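Local coordinates for protein cobalamin biosynthesis precorrin-6Y methylase (CbiE) (Archaeoglobus fulgidus, PDB 2BB3) that probably methylates a precorrin intermediate with S-adenosyl-L-methionine as methyl donor on the way to adenosylcobalamin, at residues Arg161-Ala167 / Thr209-Arg215. Residues are numbered along the deposited sequence; the frame is centred on the assembly and turned at random.
With SAH (S-adenosyl-L-homocysteine), chain C.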
ATOM      1  N   ARG A 161     -12.532 -11.104  -6.881  1.00 47.44           N
ATOM      2  CA  ARG A 161     -12.082  -9.845  -6.307  1.00 42.02           C
ATOM      3  C   ARG A 161     -12.769  -8.631  -6.877  1.00 40.34           C
ATOM      4  O   ARG A 161     -13.256  -8.653  -8.008  1.00 37.21           O
ATOM      5  CB  ARG A 161     -10.577  -9.643  -6.586  1.00 41.59           C
ATOM      6  CG  ARG A 161      -9.650 -10.641  -5.944  1.00 38.60           C
ATOM      7  CD  ARG A 161      -9.687 -10.441  -4.467  1.00 40.16           C
ATOM      8  NE  ARG A 161      -8.924 -11.447  -3.746  1.00 37.74           N
ATOM      9  CZ  ARG A 161      -7.694 -11.264  -3.295  1.00 39.61           C
ATOM     10  NH1 ARG A 161      -7.074 -10.100  -3.501  1.00 34.89           N
ATOM     11  NH2 ARG A 161      -7.108 -12.240  -2.610  1.00 36.22           N
ATOM     12  N   HIS A 162     -12.807  -7.567  -6.089  1.00 36.75           N
ATOM     13  CA  HIS A 162     -13.316  -6.308  -6.594  1.00 36.47           C
ATOM     14  C   HIS A 162     -12.117  -5.850  -7.416  1.00 35.02           C
ATOM     15  O   HIS A 162     -11.008  -6.334  -7.216  1.00 32.63           O
ATOM     16  CB  HIS A 162     -13.480  -5.257  -5.487  1.00 36.98           C
ATOM     17  CG  HIS A 162     -14.343  -5.687  -4.350  1.00 39.66           C
ATOM     18  ND1 HIS A 162     -15.628  -6.140  -4.520  1.00 37.70           N
ATOM     19  CD2 HIS A 162     -14.134  -5.635  -3.006  1.00 37.82           C
ATOM     20  CE1 HIS A 162     -16.185  -6.344  -3.337  1.00 39.61           C
ATOM     21  NE2 HIS A 162     -15.293  -6.041  -2.407  1.00 40.49           N
ATOM     22  N   LEU A 163     -12.327  -4.920  -8.327  1.00 36.20           N
ATOM     23  CA  LEU A 163     -11.214  -4.387  -9.088  1.00 35.21           C
ATOM     24  C   LEU A 163     -10.988  -2.951  -8.637  1.00 35.52           C
ATOM     25  O   LEU A 163     -11.932  -2.213  -8.369  1.00 32.75           O
ATOM     26  CB  LEU A 163     -11.504  -4.402 -10.592  1.00 35.58           C
ATOM     27  CG  LEU A 163     -11.553  -5.767 -11.286  1.00 37.97           C
ATOM     28  CD1 LEU A 163     -11.690  -5.549 -12.794  1.00 36.15           C
ATOM     29  CD2 LEU A 163     -10.284  -6.565 -10.984  1.00 36.82           C
ATOM     30  N   LEU A 164      -9.719  -2.580  -8.526  1.00 35.62           N
ATOM     31  CA  LEU A 164      -9.342  -1.218  -8.183  1.00 34.05           C
ATOM     32  C   LEU A 164      -8.440  -0.889  -9.378  1.00 32.48           C
ATOM     33  O   LEU A 164      -7.295  -1.329  -9.452  1.00 30.55           O
ATOM     34  CB  LEU A 164      -8.568  -1.172  -6.861  1.00 33.45           C
ATOM     35  CG  LEU A 164      -8.695   0.170  -6.123  1.00 38.73           C
ATOM     36  CD1 LEU A 164     -10.154   0.410  -5.752  1.00 36.66           C
ATOM     37  CD2 LEU A 164      -7.833   0.182  -4.874  1.00 36.32           C
ATOM     38  N   ILE A 165      -8.976  -0.129 -10.326  1.00 33.72           N
ATOM     39  CA  ILE A 165      -8.245   0.202 -11.541  1.00 33.71           C
ATOM     40  C   ILE A 165      -7.613   1.584 -11.505  1.00 34.47           C
ATOM     41  O   ILE A 165      -8.286   2.565 -11.239  1.00 36.04           O
ATOM     42  CB  ILE A 165      -9.197   0.145 -12.767  1.00 32.20           C
ATOM     43  CG1 ILE A 165      -9.908  -1.208 -12.815  1.00 29.58           C
ATOM     44  CG2 ILE A 165      -8.420   0.387 -14.055  1.00 28.87           C
ATOM     45  CD1 ILE A 165     -11.146  -1.213 -13.734  1.00 27.04           C
ATOM     46  N   LEU A 166      -6.316   1.656 -11.752  1.00 35.32           N
ATOM     47  CA  LEU A 166      -5.664   2.956 -11.802  1.00 36.10           C
ATOM     48  C   LEU A 166      -5.876   3.407 -13.239  1.00 35.18           C
ATOM     49  O   LEU A 166      -5.267   2.860 -14.159  1.00 32.07           O
ATOM     50  CB  LEU A 166      -4.174   2.844 -11.467  1.00 37.25           C
ATOM     51  CG  LEU A 166      -3.865   2.274 -10.075  1.00 39.08           C
ATOM     52  CD1 LEU A 166      -2.580   2.844  -9.569  1.00 42.05           C
ATOM     53  CD2 LEU A 166      -4.955   2.630  -9.106  1.00 41.88           C
ATOM     54  N   ALA A 167      -6.751   4.387 -13.441  1.00 32.24           N
ATOM     55  CA  ALA A 167      -7.032   4.827 -14.791  1.00 32.90           C
ATOM     56  C   ALA A 167      -6.763   6.297 -15.046  1.00 32.78           C
ATOM     57  O   ALA A 167      -6.509   7.079 -14.133  1.00 31.98           O
ATOM     58  CB  ALA A 167      -8.500   4.515 -15.129  1.00 29.29           C
ATOM     59  N   THR A 209      -7.755   9.012 -11.942  1.00 34.00           N
ATOM     60  CA  THR A 209      -9.006   8.347 -11.597  1.00 35.54           C
ATOM     61  C   THR A 209      -8.843   6.910 -11.151  1.00 34.77           C
ATOM     62  O   THR A 209      -8.256   6.085 -11.854  1.00 33.22           O
ATOM     63  CB  THR A 209      -9.978   8.352 -12.812  1.00 34.24           C
ATOM     64  OG1 THR A 209     -10.223   9.708 -13.205  1.00 39.46           O
ATOM     65  CG2 THR A 209     -11.308   7.718 -12.450  1.00 35.03           C
ATOM     66  N   ILE A 210      -9.342   6.598  -9.967  1.00 32.75           N
ATOM     67  CA  ILE A 210      -9.272   5.217  -9.547  1.00 32.95           C
ATOM     68  C   ILE A 210     -10.689   4.725  -9.734  1.00 32.18           C
ATOM     69  O   ILE A 210     -11.639   5.404  -9.351  1.00 30.37           O
ATOM     70  CB  ILE A 210      -8.739   5.070  -8.105  1.00 32.60           C
ATOM     71  CG1 ILE A 210      -7.206   5.263  -8.117  1.00 32.21           C
ATOM     72  CG2 ILE A 210      -9.081   3.678  -7.564  1.00 30.45           C
ATOM     73  CD1 ILE A 210      -6.560   5.247  -6.765  1.00 31.12           C
ATOM     74  N   ILE A 211     -10.828   3.574 -10.386  1.00 33.25           N
ATOM     75  CA  ILE A 211     -12.153   3.018 -10.681  1.00 33.93           C
ATOM     76  C   ILE A 211     -12.421   1.790  -9.827  1.00 33.69           C
ATOM     77  O   ILE A 211     -11.770   0.780 -10.010  1.00 35.40           O
ATOM     78  CB  ILE A 211     -12.246   2.601 -12.165  1.00 30.98           C
ATOM     79  CG1 ILE A 211     -12.076   3.831 -13.068  1.00 30.47           C
ATOM     80  CG2 ILE A 211     -13.571   1.884 -12.425  1.00 31.80           C
ATOM     81  CD1 ILE A 211     -12.178   3.516 -14.587  1.00 29.11           C
ATOM     82  N   PHE A 212     -13.368   1.880  -8.902  1.00 34.34           N
ATOM     83  CA  PHE A 212     -13.691   0.745  -8.044  1.00 36.50           C
ATOM     84  C   PHE A 212     -14.855  -0.052  -8.629  1.00 36.27           C
ATOM     85  O   PHE A 212     -15.930   0.493  -8.850  1.00 37.83           O
ATOM     86  CB  PHE A 212     -14.056   1.217  -6.626  1.00 35.47           C
ATOM     87  CG  PHE A 212     -14.424   0.100  -5.696  1.00 34.35           C
ATOM     88  CD1 PHE A 212     -13.488  -0.878  -5.357  1.00 34.51           C
ATOM     89  CD2 PHE A 212     -15.709   0.012  -5.164  1.00 32.09           C
ATOM     90  CE1 PHE A 212     -13.826  -1.925  -4.508  1.00 33.45           C
ATOM     91  CE2 PHE A 212     -16.061  -1.041  -4.307  1.00 33.41           C
ATOM     92  CZ  PHE A 212     -15.119  -2.008  -3.978  1.00 34.41           C
ATOM     93  N   VAL A 213     -14.627  -1.342  -8.880  1.00 37.29           N
ATOM     94  CA  VAL A 213     -15.653  -2.234  -9.422  1.00 38.78           C
ATOM     95  C   VAL A 213     -15.862  -3.398  -8.436  1.00 42.84           C
ATOM     96  O   VAL A 213     -15.002  -4.281  -8.322  1.00 41.97           O
ATOM     97  CB  VAL A 213     -15.219  -2.824 -10.791  1.00 37.84           C
ATOM     98  CG1 VAL A 213     -16.419  -3.434 -11.491  1.00 35.94           C
ATOM     99  CG2 VAL A 213     -14.558  -1.746 -11.662  1.00 36.65           C
ATOM    100  N   GLU A 214     -16.995  -3.408  -7.733  1.00 46.48           N
ATOM    101  CA  GLU A 214     -17.285  -4.482  -6.775  1.00 52.22           C
ATOM    102  C   GLU A 214     -17.382  -5.817  -7.480  1.00 52.89           C
ATOM    103  O   GLU A 214     -17.887  -5.898  -8.595  1.00 50.14           O
ATOM    104  CB  GLU A 214     -18.601  -4.242  -6.009  1.00 57.15           C
ATOM    105  CG  GLU A 214     -18.683  -2.935  -5.237  1.00 63.42           C
ATOM    106  CD  GLU A 214     -19.659  -3.005  -4.056  1.00 66.54           C
ATOM    107  OE1 GLU A 214     -20.098  -1.935  -3.563  1.00 66.98           O
ATOM    108  OE2 GLU A 214     -19.974  -4.138  -3.616  1.00 69.05           O
ATOM    109  N   ARG A 215     -16.912  -6.869  -6.824  1.00 57.48           N
ATOM    110  CA  ARG A 215     -16.958  -8.184  -7.434  1.00 63.36           C
ATOM    111  C   ARG A 215     -18.394  -8.623  -7.681  1.00 66.57           C
ATOM    112  O   ARG A 215     -19.275  -8.405  -6.862  1.00 63.01           O
ATOM    113  CB  ARG A 215     -16.215  -9.226  -6.569  1.00 65.44           C
ATOM    114  CG  ARG A 215     -16.728  -9.419  -5.154  1.00 68.62           C
ATOM    115  CD  ARG A 215     -16.035 -10.607  -4.449  1.00 70.37           C
ATOM    116  NE  ARG A 215     -16.241 -11.878  -5.144  1.00 74.58           N
ATOM    117  CZ  ARG A 215     -15.766 -13.057  -4.741  1.00 78.09           C
ATOM    118  NH1 ARG A 215     -16.016 -14.152  -5.453  1.00 79.59           N
ATOM    119  NH2 ARG A 215     -15.046 -13.149  -3.632  1.00 79.27           N
TER
HETATM  120  N   SAH C 201       2.773   5.554  -7.902  1.00 34.82           N
HETATM  121  CA  SAH C 201       1.463   6.065  -7.836  1.00 35.15           C
HETATM  122  CB  SAH C 201       0.660   5.719  -9.089  1.00 36.69           C
HETATM  123  CG  SAH C 201       1.088   6.114 -10.495  1.00 37.97           C
HETATM  124  SD  SAH C 201       0.276   5.375 -11.887  1.00 40.17           S
HETATM  125  C   SAH C 201       0.864   5.617  -6.553  1.00 36.43           C
HETATM  126  O   SAH C 201      -0.130   6.191  -6.351  1.00 37.81           O
HETATM  127  OXT SAH C 201       1.357   4.753  -5.882  1.00 38.62           O
HETATM  128  C5' SAH C 201      -0.739   6.821 -11.990  1.00 41.59           C
HETATM  129  C4' SAH C 201      -2.211   6.589 -11.706  1.00 40.98           C
HETATM  130  O4' SAH C 201      -2.525   6.542 -10.370  1.00 38.14           O
HETATM  131  C3' SAH C 201      -3.181   7.524 -12.363  1.00 39.84           C
HETATM  132  O3' SAH C 201      -3.444   7.236 -13.671  1.00 39.85           O
HETATM  133  C2' SAH C 201      -4.363   7.340 -11.482  1.00 39.34           C
HETATM  134  O2' SAH C 201      -5.171   6.329 -11.902  1.00 38.44           O
HETATM  135  C1' SAH C 201      -3.789   6.979 -10.160  1.00 38.14           C
HETATM  136  N9  SAH C 201      -3.696   8.140  -9.307  1.00 39.17           N
HETATM  137  C8  SAH C 201      -2.590   8.726  -8.963  1.00 35.42           C
HETATM  138  N7  SAH C 201      -2.803   9.701  -8.151  1.00 38.20           N
HETATM  139  C5  SAH C 201      -4.063   9.760  -7.951  1.00 36.02           C
HETATM  140  C6  SAH C 201      -4.813  10.586  -7.182  1.00 36.43           C
HETATM  141  N6  SAH C 201      -4.325  11.548  -6.487  1.00 31.50           N
HETATM  142  N1  SAH C 201      -6.116  10.396  -7.156  1.00 38.33           N
HETATM  143  C2  SAH C 201      -6.670   9.419  -7.880  1.00 37.26           C
HETATM  144  N3  SAH C 201      -5.919   8.627  -8.609  1.00 37.45           N
HETATM  145  C4  SAH C 201      -4.637   8.790  -8.664  1.00 35.91           C
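Leu163, Ile165 and Ala167 pair with Val213, Ile211 and Thr209 through three reciprocal pairs of backbone hydrogen bonds, which zip the two strands together antiparallel, their axes approaching to 4.6 Å. Ile165 N to Ile211 O is nearly straight, while Thr209 N reaches Ala167 O over a longer 3.2 Å.

Beyond the Leu163–Val213 pair, the His162 side chain takes over from the backbone. With CG anti to the carbonyl carbon (chi1 -56°), the imidazole reaches across to the 209-215 segment, and its ND1 accepts Arg215 N at 2.7 Å, the donor lying in the ring plane. Phe212 points an edge at one face of this imidazole in a T-shaped stack, planes at 65°, with CZ over the rim. With an alanine in place of the imidazole, Arg215 N would probably lose its acceptor, and the edge of Phe212 the ring face it packs on.

Apolar contacts fill both faces of the ladder. On one, Leu164 CD1 meets the Phe212 ring edge at CD1 (3.6 Å), and Leu166 and Ile210 lie side by side, pointing the same way, against helix 125-133. On the other, Ile165 CD1 touches Val213 CG2, and Ala167 CB abuts Ile211 CD1 (3.8 Å).

At the far end the strands meet S-adenosyl-L-homocysteine: its O2' lies 2.7 Å from Ala167 O, within hydrogen-bonding distance of Thr209 O as well, and Ile210 CG1 packs against adenine N3. Both are inner strands of the mixed sheet, 162-167 bordered by 140-144 and 209-213 by 180-185, and their ends form part of the cofactor site between the two α/β domains of a tetrapyrrole methylase.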